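Local coordinates for VC0179-like protein (Escherichia coli, PDB 4XJ6) that probably makes cyclic GMP-AMP from nucleoside triphosphates as a bacterial homologue of cyclic GMP-AMP synthase, binding 3'-deoxy-GTP and magnesium in its nucleotidyltransferase site, at residues E81-D84 with L85-I89; G148-L151 with L152-V156; K71-V74 with R75-S78; E95-D98 with D99-F103. All coordinates share one frame; numbering follows the deposited sequence.

Four local contacts follow one another along the chain without nesting or crossing. First comes interaction 3, the turn 71-78 that joins helix 62-69 to helix 79-90. Interaction 1 lies on that second helix, interaction 4 on helix 94-102 just after it, and interaction 2 opens helix 149-166 beyond strands 106-110 and 128-138. Each spans one continuous run of residues, so none closes a long loop. The helices nevertheless meet in space: Leu88 and Leu85 of interaction 1 pack on interaction 2, which also receives Phe100 of interaction 4, while Val74 of interaction 3 rests on Leu85. Interactions 3 and 4 do not touch; their nearest atoms are about 9 Å apart.

Interaction 1 (E81-D84 with L85-I89); sequences ERAD and LARLI
Asp84 and Arg87 form an i to i+3 salt bridge on the surface of alpha-helix 79-90, OD1 of Asp84 lying 3.4 Å from NH2 of Arg87. The two side chains cross at about a right angle, yet their carboxylate and guanidinium planes are only 28° apart. A water completes the link: it donates to Asp84 OD1 over 2.6 Å and accepts from Arg87 NE at 3.0 Å, sitting in the guanidinium plane at its edge. OD1 therefore has both a charged partner and a water. Arg87 is shared in turn, since NH2 also reaches Glu80 in a second salt bridge.

The bend of the arginine at chi3 (-64°) folds the guanidinium back over the preceding turn, where one face lies above Asp84 CA and the carbonyl oxygen of Ala83, both offset toward the rim. That carbonyl is already the acceptor for the backbone N of Arg87. Three more i to i+4 bonds, Leu85 N to Glu81 O, Ala86 N to Arg82 O and Leu88 N to Asp84 O, continue the pattern; the last is nearly straight, with 168° at the hydrogen.

Polar ends farther back look beyond the segment. Glu81 OE1 accepts from the backbone N of Ser78 at the N-cap, and Arg82 NE pairs with Glu70. On another flank Leu85 leans on Leu155 and Leu88 on Thr150, both of helix 149-166. Within its own helix, Leu88 packs on Asp84, and its CG comes 3.3 Å from the carbonyl oxygen of Asp84.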
loop_
_atom_site.group_PDB
_atom_site.type_symbol
_atom_site.label_atom_id
_atom_site.label_comp_id
_atom_site.label_asym_id
_atom_site.label_seq_id
_atom_site.Cartn_x
_atom_site.Cartn_y
_atom_site.Cartn_z
ATOM N N GLU A 81 -3.102 26.878 -4.762
ATOM C CA GLU A 81 -2.713 25.705 -5.536
ATOM C C GLU A 81 -3.010 25.888 -7.021
ATOM O O GLU A 81 -2.272 25.392 -7.869
ATOM C CB GLU A 81 -3.418 24.455 -5.001
ATOM C CG GLU A 81 -2.925 24.024 -3.628
ATOM C CD GLU A 81 -3.714 22.864 -3.052
ATOM O OE1 GLU A 81 -4.910 22.734 -3.386
ATOM O OE2 GLU A 81 -3.138 22.081 -2.266
ATOM N N ARG A 82 -4.091 26.600 -7.328
ATOM C CA ARG A 82 -4.430 26.899 -8.716
ATOM C C ARG A 82 -3.437 27.893 -9.302
ATOM O O ARG A 82 -3.015 27.764 -10.453
ATOM C CB ARG A 82 -5.850 27.452 -8.822
ATOM C CG ARG A 82 -6.916 26.498 -8.337
ATOM C CD ARG A 82 -8.299 26.922 -8.818
ATOM N NE ARG A 82 -8.687 28.235 -8.311
ATOM C CZ ARG A 82 -9.367 28.430 -7.187
ATOM N NH1 ARG A 82 -9.723 27.394 -6.442
ATOM N NH2 ARG A 82 -9.687 29.658 -6.803
ATOM N N ALA A 83 -3.068 28.884 -8.497
ATOM C CA ALA A 83 -2.071 29.871 -8.893
ATOM C C ALA A 83 -0.703 29.216 -9.057
ATOM O O ALA A 83 0.044 29.539 -9.979
ATOM C CB ALA A 83 -2.000 30.997 -7.872
ATOM N N ASP A 84 -0.388 28.288 -8.158
ATOM C CA ASP A 84 0.899 27.605 -8.173
ATOM C C ASP A 84 1.044 26.736 -9.418
ATOM O O ASP A 84 2.065 26.789 -10.106
ATOM C CB ASP A 84 1.067 26.755 -6.914
ATOM C CG ASP A 84 2.495 26.292 -6.713
ATOM O OD1 ASP A 84 3.405 26.841 -7.374
ATOM O OD2 ASP A 84 2.712 25.388 -5.879
ATOM N N LEU A 85 0.015 25.941 -9.702
ATOM C CA LEU A 85 0.009 25.080 -10.880
ATOM C C LEU A 85 0.046 25.911 -12.156
ATOM O O LEU A 85 0.652 25.512 -13.150
ATOM C CB LEU A 85 -1.221 24.170 -10.879
ATOM C CG LEU A 85 -1.267 23.136 -12.005
ATOM C CD1 LEU A 85 -0.015 22.265 -11.987
ATOM C CD2 LEU A 85 -2.526 22.284 -11.904
ATOM N N ALA A 86 -0.609 27.067 -12.114
ATOM C CA ALA A 86 -0.593 28.002 -13.234
ATOM C C ALA A 86 0.831 28.461 -13.511
ATOM O O ALA A 86 1.276 28.476 -14.657
ATOM C CB ALA A 86 -1.494 29.196 -12.951
ATOM N N ARG A 87 1.542 28.825 -12.449
ATOM C CA ARG A 87 2.928 29.260 -12.564
ATOM C C ARG A 87 3.822 28.149 -13.104
ATOM O O ARG A 87 4.590 28.365 -14.040
ATOM C CB ARG A 87 3.455 29.740 -11.214
ATOM C CG ARG A 87 2.849 31.049 -10.746
ATOM C CD ARG A 87 3.610 31.619 -9.563
ATOM N NE ARG A 87 3.529 30.757 -8.387
ATOM C CZ ARG A 87 2.577 30.846 -7.465
ATOM N NH1 ARG A 87 1.619 31.755 -7.588
ATOM N NH2 ARG A 87 2.577 30.028 -6.421
ATOM N N LEU A 88 3.712 26.965 -12.507
ATOM C CA LEU A 88 4.526 25.815 -12.893
ATOM C C LEU A 88 4.373 25.457 -14.368
ATOM O O LEU A 88 5.360 25.205 -15.055
ATOM C CB LEU A 88 4.169 24.602 -12.034
ATOM C CG LEU A 88 4.539 24.699 -10.556
ATOM C CD1 LEU A 88 3.921 23.553 -9.773
ATOM C CD2 LEU A 88 6.051 24.712 -10.395
ATOM N N ILE A 89 3.134 25.426 -14.847
ATOM C CA ILE A 89 2.863 25.131 -16.250
ATOM C C ILE A 89 3.361 26.275 -17.130
ATOM O O ILE A 89 3.851 26.059 -18.240
ATOM C CB ILE A 89 1.357 24.887 -16.491
ATOM C CG1 ILE A 89 0.915 23.590 -15.812
ATOM C CG2 ILE A 89 1.030 24.827 -17.979
ATOM C CD1 ILE A 89 -0.562 23.307 -15.965
HETATM O O HOH W 1 5.275 28.355 -8.417
#

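Interaction 2 (G148-L151 with L152-V156); sequences GHTL and LLLLV
This is a mostly buried contact at the start of helix 149-166, i to i+4 packing in the nucleotidyltransferase part of the fold, with Leu151 against Leu155 as its clearest apolar pair. These two side chains lie alongside each other and point the same way, CD2 of Leu151 touching CD1 of Leu155 at 3.7 Å. Thr150 and Leu154 make a similar parallel pair one residue earlier. The threonine offers its methyl, not its hydroxyl: CG2 stands anti to the backbone N and meets Leu154 CD1 at 4.0 Å.

His149 and Leu153 cross at a slant instead. The histidine has chi1 76°, which sets CG between its own backbone N and carbonyl carbon, and Leu153 CD1 approaches ND1 to 3.7 Å. ND1 is buried by this contact and has no polar partner in the model. One ring face also receives Thr150 OG1, 3.2 Å above the plane and toward the rim. Leu152 reaches back to the N-cap residue, its CG 3.5 Å from the carbonyl oxygen of Gly148.

Backbone bonds run beneath these pairs from Leu153 N to His149 O, at 3.0 Å, and onward to Leu155 N with Leu151 O. Outside, Leu152 and Leu153 pack on Met194 of strand 188-198, while Leu155 meets Val44, Phe45 and Ala48 of helix 24-57. A leucine-rich helix start, held between a sheet strand and neighbouring helices, is consistent with a helix that packs against the sheet of the nucleotidyltransferase domain.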
loop_
_atom_site.group_PDB
_atom_site.type_symbol
_atom_site.label_atom_id
_atom_site.label_comp_id
_atom_site.label_asym_id
_atom_site.label_seq_id
_atom_site.Cartn_x
_atom_site.Cartn_y
_atom_site.Cartn_z
ATOM N N GLY A 148 9.195 19.047 -12.697
ATOM C CA GLY A 148 9.117 19.346 -11.277
ATOM C C GLY A 148 8.165 18.441 -10.519
ATOM O O GLY A 148 7.120 18.046 -11.041
ATOM N N HIS A 149 8.526 18.113 -9.281
ATOM C CA HIS A 149 7.739 17.184 -8.478
ATOM C C HIS A 149 6.426 17.809 -8.017
ATOM O O HIS A 149 5.410 17.124 -7.922
ATOM C CB HIS A 149 8.546 16.704 -7.267
ATOM C CG HIS A 149 8.655 17.718 -6.169
ATOM N ND1 HIS A 149 8.120 17.515 -4.913
ATOM C CD2 HIS A 149 9.230 18.943 -6.138
ATOM C CE1 HIS A 149 8.366 18.569 -4.157
ATOM N NE2 HIS A 149 9.036 19.452 -4.876
ATOM N N THR A 150 6.447 19.111 -7.747
ATOM C CA THR A 150 5.259 19.821 -7.280
ATOM C C THR A 150 4.154 19.802 -8.330
ATOM O O THR A 150 2.979 19.616 -8.004
ATOM C CB THR A 150 5.586 21.278 -6.919
ATOM O OG1 THR A 150 6.590 21.305 -5.899
ATOM C CG2 THR A 150 4.342 22.002 -6.423
ATOM N N LEU A 151 4.541 19.995 -9.588
ATOM C CA LEU A 151 3.602 19.981 -10.703
ATOM C C LEU A 151 2.837 18.664 -10.750
ATOM O O LEU A 151 1.603 18.649 -10.765
ATOM C CB LEU A 151 4.345 20.213 -12.022
ATOM C CG LEU A 151 3.561 20.629 -13.273
ATOM C CD1 LEU A 151 4.494 21.313 -14.262
ATOM C CD2 LEU A 151 2.870 19.448 -13.942
ATOM N N LEU A 152 3.582 17.563 -10.776
ATOM C CA LEU A 152 3.003 16.227 -10.864
ATOM C C LEU A 152 2.147 15.901 -9.649
ATOM O O LEU A 152 1.110 15.248 -9.761
ATOM C CB LEU A 152 4.111 15.184 -11.017
ATOM C CG LEU A 152 5.071 15.399 -12.189
ATOM C CD1 LEU A 152 6.246 14.442 -12.097
ATOM C CD2 LEU A 152 4.324 15.217 -13.492
ATOM N N LEU A 153 2.595 16.359 -8.485
ATOM C CA LEU A 153 1.865 16.135 -7.242
ATOM C C LEU A 153 0.554 16.910 -7.219
ATOM O O LEU A 153 -0.458 16.419 -6.721
ATOM C CB LEU A 153 2.725 16.521 -6.036
ATOM C CG LEU A 153 3.847 15.546 -5.676
ATOM C CD1 LEU A 153 4.723 16.123 -4.572
ATOM C CD2 LEU A 153 3.270 14.192 -5.273
ATOM N N LEU A 154 0.575 18.121 -7.765
ATOM C CA LEU A 154 -0.628 18.946 -7.843
ATOM C C LEU A 154 -1.637 18.383 -8.838
ATOM O O LEU A 154 -2.838 18.614 -8.711
ATOM C CB LEU A 154 -0.270 20.384 -8.221
ATOM C CG LEU A 154 0.271 21.260 -7.091
ATOM C CD1 LEU A 154 0.569 22.664 -7.598
ATOM C CD2 LEU A 154 -0.709 21.296 -5.924
ATOM N N LEU A 155 -1.143 17.649 -9.830
ATOM C CA LEU A 155 -2.015 17.006 -10.806
ATOM C C LEU A 155 -2.702 15.787 -10.204
ATOM O O LEU A 155 -3.845 15.478 -10.538
ATOM C CB LEU A 155 -1.230 16.603 -12.053
ATOM C CG LEU A 155 -0.664 17.756 -12.883
ATOM C CD1 LEU A 155 -0.063 17.230 -14.173
ATOM C CD2 LEU A 155 -1.736 18.797 -13.172
ATOM N N VAL A 156 -1.996 15.096 -9.317
ATOM C CA VAL A 156 -2.577 13.981 -8.584
ATOM C C VAL A 156 -3.628 14.508 -7.617
ATOM O O VAL A 156 -4.730 13.962 -7.522
ATOM C CB VAL A 156 -1.507 13.184 -7.816
ATOM C CG1 VAL A 156 -2.161 12.208 -6.858
ATOM C CG2 VAL A 156 -0.591 12.455 -8.786
#

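Interaction 3 (K71-V74 with R75-S78); sequences KTNV and RYLS
With chi1 -84° and a bend at chi3 of -69°, the Arg75 chain curls back beside Thr72, while Tyr76 carries its ring close to the carbonyl of Asn73. Both belong to a short 3-10 turn, residues 73-76, in the connection between helices 62-69 and 79-90. Its i to i+3 bonds run from Arg75 N to Thr72 O, from Tyr76 N to Asn73 O and from Leu77 N to Val74 O; the middle one, at 3.1 Å, is almost straight at the hydrogen. In all three the donor stands well above the carbonyl plane, as the tight winding brings it.

Thr72 opens the turn as an ST turn: its OG1 accepts from the backbone N of Val74 at 3.2 Å and is also hydrogen-bonded to Leu69 O at the end of the preceding helix. NE of Arg75 lies 2.8 Å from the carbonyl oxygen of Thr72. The far end of that guanidinium gives a weak hydrogen bond from NH1 to Tyr76 OH.

Asn73 and Tyr76 cross with amide and ring planes 38° apart, and CD2 of the ring comes 3.2 Å from Asn73 O. The amide's ND2 is taken by Glu47 of helix 24-57, while the tyrosine packs on Ser162 and Glu166 of helix 149-166. On the side of helix 79-90, Val74 meets both Arg82 and Leu85. Across the turn itself, Val74 CG1 and Leu77 CD1 meet at 3.8 Å.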
loop_
_atom_site.group_PDB
_atom_site.type_symbol
_atom_site.label_atom_id
_atom_site.label_comp_id
_atom_site.label_asym_id
_atom_site.label_seq_id
_atom_site.Cartn_x
_atom_site.Cartn_y
_atom_site.Cartn_z
ATOM N N LYS A 71 -11.054 26.258 -15.877
ATOM C CA LYS A 71 -12.121 25.681 -16.680
ATOM C C LYS A 71 -11.975 24.167 -16.675
ATOM O O LYS A 71 -12.799 23.446 -17.239
ATOM C CB LYS A 71 -12.091 26.220 -18.112
ATOM C CG LYS A 71 -12.347 27.710 -18.218
ATOM C CD LYS A 71 -12.139 28.197 -19.644
ATOM C CE LYS A 71 -12.163 29.716 -19.718
ATOM N NZ LYS A 71 -11.423 30.227 -20.907
ATOM N N THR A 72 -10.914 23.695 -16.027
ATOM C CA THR A 72 -10.633 22.269 -15.930
ATOM C C THR A 72 -10.862 21.757 -14.509
ATOM O O THR A 72 -11.451 22.448 -13.679
ATOM C CB THR A 72 -9.187 21.952 -16.352
ATOM O OG1 THR A 72 -8.281 22.431 -15.351
ATOM C CG2 THR A 72 -8.859 22.615 -17.678
ATOM N N ASN A 73 -10.384 20.545 -14.232
ATOM C CA ASN A 73 -10.517 19.952 -12.904
ATOM C C ASN A 73 -9.682 20.677 -11.853
ATOM O O ASN A 73 -9.873 20.476 -10.654
ATOM C CB ASN A 73 -10.125 18.471 -12.934
ATOM C CG ASN A 73 -11.192 17.595 -13.555
ATOM O OD1 ASN A 73 -12.189 17.265 -12.914
ATOM N ND2 ASN A 73 -10.982 17.200 -14.806
ATOM N N VAL A 74 -8.755 21.513 -12.315
ATOM C CA VAL A 74 -7.906 22.316 -11.437
ATOM C C VAL A 74 -8.757 23.282 -10.608
ATOM O O VAL A 74 -8.312 23.799 -9.585
ATOM C CB VAL A 74 -6.839 23.088 -12.263
ATOM C CG1 VAL A 74 -5.902 23.902 -11.373
ATOM C CG2 VAL A 74 -6.032 22.118 -13.104
ATOM N N ARG A 75 -9.990 23.503 -11.060
ATOM C CA ARG A 75 -11.005 24.238 -10.302
ATOM C C ARG A 75 -11.052 23.864 -8.820
ATOM O O ARG A 75 -11.276 24.717 -7.964
ATOM C CB ARG A 75 -12.394 23.996 -10.907
ATOM C CG ARG A 75 -12.758 24.891 -12.075
ATOM C CD ARG A 75 -14.123 24.526 -12.658
ATOM N NE ARG A 75 -14.107 23.228 -13.328
ATOM C CZ ARG A 75 -14.828 22.178 -12.950
ATOM N NH1 ARG A 75 -15.638 22.270 -11.904
ATOM N NH2 ARG A 75 -14.745 21.037 -13.623
ATOM N N TYR A 76 -10.839 22.582 -8.532
ATOM C CA TYR A 76 -11.104 22.028 -7.206
ATOM C C TYR A 76 -9.921 22.137 -6.242
ATOM O O TYR A 76 -10.043 21.795 -5.063
ATOM C CB TYR A 76 -11.542 20.566 -7.342
ATOM C CG TYR A 76 -12.809 20.410 -8.154
ATOM C CD1 TYR A 76 -14.026 20.866 -7.663
ATOM C CD2 TYR A 76 -12.789 19.824 -9.413
ATOM C CE1 TYR A 76 -15.190 20.735 -8.397
ATOM C CE2 TYR A 76 -13.949 19.688 -10.158
ATOM C CZ TYR A 76 -15.144 20.145 -9.645
ATOM O OH TYR A 76 -16.294 20.010 -10.385
ATOM N N LEU A 77 -8.782 22.609 -6.737
ATOM C CA LEU A 77 -7.671 22.950 -5.857
ATOM C C LEU A 77 -7.989 24.260 -5.140
ATOM O O LEU A 77 -8.855 25.016 -5.581
ATOM C CB LEU A 77 -6.364 23.078 -6.643
ATOM C CG LEU A 77 -5.809 21.873 -7.405
ATOM C CD1 LEU A 77 -4.584 22.289 -8.203
ATOM C CD2 LEU A 77 -5.462 20.744 -6.454
ATOM N N SER A 78 -7.295 24.527 -4.039
ATOM C CA SER A 78 -7.423 25.811 -3.357
ATOM C C SER A 78 -6.848 26.906 -4.260
ATOM O O SER A 78 -6.102 26.598 -5.189
ATOM C CB SER A 78 -6.709 25.776 -2.003
ATOM O OG SER A 78 -5.322 25.549 -2.163
#

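Interaction 4 (E95-D98 with D99-F103); sequences EARD and DFIKF
Arg97 and Ile101, one turn apart on helix 94-102, meet through their aliphatic parts: CG of Arg97 touches CD1 of Ile101 at 3.8 Å. The arginine starts with CG opposite the backbone N across the CA-CB bond (chi1 -165°) and bends only at chi3, which leaves CG beside the isoleucine while the guanidinium turns off toward other helices. There NH1 is hydrogen-bonded to Ile89 O and Ala52 O, and NH2 makes a weak bond to Phe90 O. The CG1 branch of Ile101 also lies 3.2 Å from Arg97 O, the carbonyl that accepts the isoleucine's backbone N at 2.9 Å.

Asp98 and Asp99 take nearly the same torsions but, being neighbours on a helix, leave it in different directions. The OD1 of Asp98 forms a salt bridge with Arg56. The carboxylate of Asp99 instead passes alongside the preceding turn, its CG 3.5 Å from Glu95 O. Its hydrogen bonds lie elsewhere: OD2 accepts from Thr139 N, with a weak second bond from Ser146 OG. The two carboxylates stay well separated, OD2 of Asp98 being 6.7 Å from OD1 of Asp99.

Near the helix end, CG of Lys102 lies 3.8 Å above the Phe103 ring, over its centre. Phe103 is the first residue to leave helical angles. Phe100 faces inward, packing on Met136 of strand 128-138 and on Leu151 and Leu155 of helix 149-166, while Ile101 meets Ile53; the short helix thus bridges helix 24-57, helix 149-166 and the C-terminal end of strand 128-138.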
loop_
_atom_site.group_PDB
_atom_site.type_symbol
_atom_site.label_atom_id
_atom_site.label_comp_id
_atom_site.label_asym_id
_atom_site.label_seq_id
_atom_site.Cartn_x
_atom_site.Cartn_y
_atom_site.Cartn_z
ATOM N N GLU A 95 12.484 21.581 -22.485
ATOM C CA GLU A 95 12.760 20.149 -22.434
ATOM C C GLU A 95 11.725 19.422 -21.577
ATOM O O GLU A 95 11.187 18.390 -21.978
ATOM C CB GLU A 95 14.167 19.893 -21.889
ATOM C CG GLU A 95 15.287 20.573 -22.670
ATOM C CD GLU A 95 15.420 22.052 -22.355
ATOM O OE1 GLU A 95 14.620 22.569 -21.547
ATOM O OE2 GLU A 95 16.327 22.698 -22.919
ATOM N N ALA A 96 11.454 19.969 -20.396
ATOM C CA ALA A 96 10.450 19.400 -19.506
ATOM C C ALA A 96 9.071 19.491 -20.145
ATOM O O ALA A 96 8.267 18.564 -20.038
ATOM C CB ALA A 96 10.462 20.107 -18.160
ATOM N N ARG A 97 8.808 20.610 -20.815
ATOM C CA ARG A 97 7.520 20.829 -21.461
ATOM C C ARG A 97 7.311 19.834 -22.598
ATOM O O ARG A 97 6.216 19.299 -22.767
ATOM C CB ARG A 97 7.410 22.263 -21.985
ATOM C CG ARG A 97 5.992 22.672 -22.349
ATOM C CD ARG A 97 5.943 24.057 -22.970
ATOM N NE ARG A 97 6.383 25.094 -22.044
ATOM C CZ ARG A 97 5.593 25.665 -21.140
ATOM N NH1 ARG A 97 4.322 25.295 -21.036
ATOM N NH2 ARG A 97 6.074 26.603 -20.334
ATOM N N ASP A 98 8.370 19.587 -23.366
ATOM C CA ASP A 98 8.325 18.628 -24.466
ATOM C C ASP A 98 7.942 17.240 -23.968
ATOM O O ASP A 98 7.110 16.561 -24.570
ATOM C CB ASP A 98 9.674 18.571 -25.187
ATOM C CG ASP A 98 9.950 19.813 -26.008
ATOM O OD1 ASP A 98 8.982 20.512 -26.370
ATOM O OD2 ASP A 98 11.135 20.090 -26.292
ATOM N N ASP A 99 8.554 16.826 -22.862
ATOM C CA ASP A 99 8.252 15.537 -22.254
ATOM C C ASP A 99 6.804 15.478 -21.781
ATOM O O ASP A 99 6.096 14.500 -22.037
ATOM C CB ASP A 99 9.192 15.264 -21.080
ATOM C CG ASP A 99 10.608 14.956 -21.523
ATOM O OD1 ASP A 99 10.788 14.479 -22.661
ATOM O OD2 ASP A 99 11.542 15.183 -20.725
ATOM N N PHE A 100 6.379 16.532 -21.090
ATOM C CA PHE A 100 5.043 16.598 -20.515
ATOM C C PHE A 100 3.971 16.477 -21.590
ATOM O O PHE A 100 2.997 15.753 -21.424
ATOM C CB PHE A 100 4.872 17.900 -19.729
ATOM C CG PHE A 100 3.570 17.994 -18.983
ATOM C CD1 PHE A 100 3.280 17.111 -17.957
ATOM C CD2 PHE A 100 2.644 18.973 -19.300
ATOM C CE1 PHE A 100 2.087 17.194 -17.268
ATOM C CE2 PHE A 100 1.450 19.063 -18.615
ATOM C CZ PHE A 100 1.170 18.174 -17.597
ATOM N N ILE A 101 4.178 17.176 -22.700
ATOM C CA ILE A 101 3.227 17.194 -23.806
ATOM C C ILE A 101 3.219 15.873 -24.579
ATOM O O ILE A 101 2.174 15.422 -25.056
ATOM C CB ILE A 101 3.543 18.361 -24.775
ATOM C CG1 ILE A 101 3.349 19.700 -24.067
ATOM C CG2 ILE A 101 2.686 18.292 -26.031
ATOM C CD1 ILE A 101 3.841 20.877 -24.873
ATOM N N LYS A 102 4.383 15.240 -24.676
ATOM C CA LYS A 102 4.543 14.052 -25.513
ATOM C C LYS A 102 3.981 12.769 -24.897
ATOM O O LYS A 102 3.388 11.950 -25.599
ATOM C CB LYS A 102 6.025 13.851 -25.851
ATOM C CG LYS A 102 6.314 12.614 -26.689
ATOM C CD LYS A 102 7.779 12.538 -27.091
ATOM C CE LYS A 102 8.082 11.227 -27.797
ATOM N NZ LYS A 102 7.236 11.037 -29.008
ATOM N N PHE A 103 4.165 12.590 -23.593
ATOM C CA PHE A 103 3.828 11.319 -22.956
ATOM C C PHE A 103 2.592 11.386 -22.071
ATOM O O PHE A 103 2.342 12.389 -21.407
ATOM C CB PHE A 103 5.017 10.817 -22.134
ATOM C CG PHE A 103 6.265 10.623 -22.940
ATOM C CD1 PHE A 103 6.454 9.468 -23.682
ATOM C CD2 PHE A 103 7.246 11.597 -22.964
ATOM C CE1 PHE A 103 7.602 9.287 -24.429
ATOM C CE2 PHE A 103 8.396 11.423 -23.707
ATOM C CZ PHE A 103 8.575 10.269 -24.441
#